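Local atomic coordinates of Xaa-Pro Dipeptidase (Alteromonas macleodii, PDB entry 2QS8), a protein that probably hydrolyses dipeptides, as a metal-dependent carboxypeptidase or dipeptidase of the amidohydrolase superfamily. Residues M66-H71 / K322-T327. Sequence-based numbering, arbitrary orientation.
With MG (magnesium ion), chain C.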
# COMPACT_ATOMS: atom_id res chain seq x y z
N MSE A 66 -0.97 41.17 -5.58
CA MSE A 66 -1.14 39.73 -5.42
C MSE A 66 -0.82 39.21 -4.02
O MSE A 66 0.13 39.66 -3.38
CB MSE A 66 -0.25 39.01 -6.43
CG MSE A 66 -0.63 39.26 -7.85
SE MSE A 66 0.40 38.13 -9.09
CE MSE A 66 0.46 39.30 -10.65
N ASP A 67 -1.64 38.28 -3.53
CA ASP A 67 -1.44 37.69 -2.21
C ASP A 67 -1.25 36.19 -2.43
O ASP A 67 -2.16 35.49 -2.85
CB ASP A 67 -2.67 37.95 -1.32
CG ASP A 67 -2.41 37.66 0.15
OD1 ASP A 67 -1.60 36.75 0.45
OD2 ASP A 67 -3.02 38.33 1.01
N MSE A 68 -0.04 35.70 -2.17
CA MSE A 68 0.29 34.29 -2.38
C MSE A 68 -0.25 33.32 -1.32
O MSE A 68 0.03 32.12 -1.40
CB MSE A 68 1.80 34.12 -2.43
CG MSE A 68 2.52 34.93 -3.49
SE MSE A 68 1.86 34.33 -5.22
CE MSE A 68 2.59 32.54 -5.41
N HIS A 69 -0.98 33.81 -0.32
CA HIS A 69 -1.45 32.92 0.73
C HIS A 69 -2.74 33.38 1.40
O HIS A 69 -2.71 34.12 2.40
CB HIS A 69 -0.34 32.77 1.78
CG HIS A 69 -0.51 31.60 2.70
ND1 HIS A 69 0.46 30.63 2.84
CD2 HIS A 69 -1.50 31.28 3.56
CE1 HIS A 69 0.08 29.76 3.76
NE2 HIS A 69 -1.11 30.13 4.21
N VAL A 70 -3.87 32.95 0.86
CA VAL A 70 -5.16 33.33 1.42
C VAL A 70 -6.06 32.11 1.58
O VAL A 70 -5.85 31.09 0.91
CB VAL A 70 -5.90 34.38 0.53
CG1 VAL A 70 -5.05 35.65 0.41
CG2 VAL A 70 -6.20 33.79 -0.84
N HIS A 71 -7.04 32.21 2.46
CA HIS A 71 -7.98 31.12 2.71
C HIS A 71 -9.43 31.62 2.68
O HIS A 71 -10.11 31.62 3.71
CB HIS A 71 -7.71 30.46 4.07
CG HIS A 71 -6.35 29.85 4.20
ND1 HIS A 71 -5.98 28.72 3.49
CD2 HIS A 71 -5.28 30.19 4.95
CE1 HIS A 71 -4.74 28.40 3.81
NE2 HIS A 71 -4.29 29.27 4.70
N LYS A 322 14.74 35.11 -1.93
CA LYS A 322 13.64 35.63 -2.74
C LYS A 322 12.37 35.69 -1.89
O LYS A 322 12.08 34.77 -1.13
CB LYS A 322 13.43 34.75 -3.97
CG LYS A 322 14.65 34.69 -4.87
CD LYS A 322 14.58 33.50 -5.81
CE LYS A 322 13.62 33.75 -6.94
NZ LYS A 322 14.18 34.79 -7.84
N ILE A 323 11.63 36.78 -2.04
CA ILE A 323 10.42 36.99 -1.27
C ILE A 323 9.22 37.41 -2.10
O ILE A 323 9.33 38.29 -2.96
CB ILE A 323 10.67 38.06 -0.17
CG1 ILE A 323 11.61 37.49 0.90
CG2 ILE A 323 9.35 38.51 0.44
CD1 ILE A 323 12.01 38.47 1.98
N ALA A 324 8.09 36.76 -1.85
CA ALA A 324 6.84 37.07 -2.54
C ALA A 324 5.78 37.36 -1.47
O ALA A 324 5.73 36.68 -0.44
CB ALA A 324 6.41 35.90 -3.42
N PHE A 325 4.94 38.35 -1.74
CA PHE A 325 3.88 38.78 -0.83
C PHE A 325 2.84 37.69 -0.46
O PHE A 325 2.23 37.08 -1.33
CB PHE A 325 3.15 39.97 -1.44
CG PHE A 325 2.24 40.69 -0.50
CD1 PHE A 325 2.71 41.75 0.26
CD2 PHE A 325 0.90 40.32 -0.39
CE1 PHE A 325 1.86 42.44 1.11
CE2 PHE A 325 0.05 41.01 0.45
CZ PHE A 325 0.53 42.07 1.21
N GLY A 326 2.64 37.49 0.85
CA GLY A 326 1.69 36.51 1.34
C GLY A 326 1.29 36.82 2.78
O GLY A 326 2.16 37.01 3.63
N THR A 327 -0.00 36.82 3.07
CA THR A 327 -0.49 37.19 4.40
C THR A 327 -1.11 36.12 5.31
O THR A 327 -1.09 36.25 6.53
CB THR A 327 -1.54 38.30 4.25
OG1 THR A 327 -2.73 37.74 3.70
CG2 THR A 327 -1.04 39.39 3.29
MG MG C . -2.47 29.03 5.86
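Met-66 O lies 3.2 Å from Phe-325 CD2 where, in the TIM barrel of this amidohydrolase, the end of strand 60-67 meets the loop between helices 299-319 and 339-346. The same ring turns its edge to Asp-67 CA, and Phe-107 and Phe-341 also meet it. Asp-67 has CG anti to its own nitrogen (chi1 -167°), which carries the carboxylate across to Thr-327. There Thr-327 OG1 donates to the syn lone pair of Asp-67 OD2, the two oxygens 2.8 Å apart. Asp-67 OD1 accepts two backbone N-H groups from opposite faces of the carboxylate plane: Thr-327 N on the syn side and His-69 N, closing an Asx turn, on the anti side. Gly-326 passes with its CA 3.4 Å from Asp-67 OD1. An alanine in place of this aspartate would probably leave both N-H groups and the threonine hydroxyl without their acceptor and free the turn that His-69 closes. Met-68 N donates to Phe-325 O (2.8 Å, 165° at the hydrogen), while Met-68 CG packs on Ala-324 CB. At the closing residue of the turn, His-69 ND1 is hydrogen-bonded to Glu-254; magnesium, also bound by Asp-328, is held by His-69 NE2 at 2.4 Å and by His-71 NE2 at 2.2 Å.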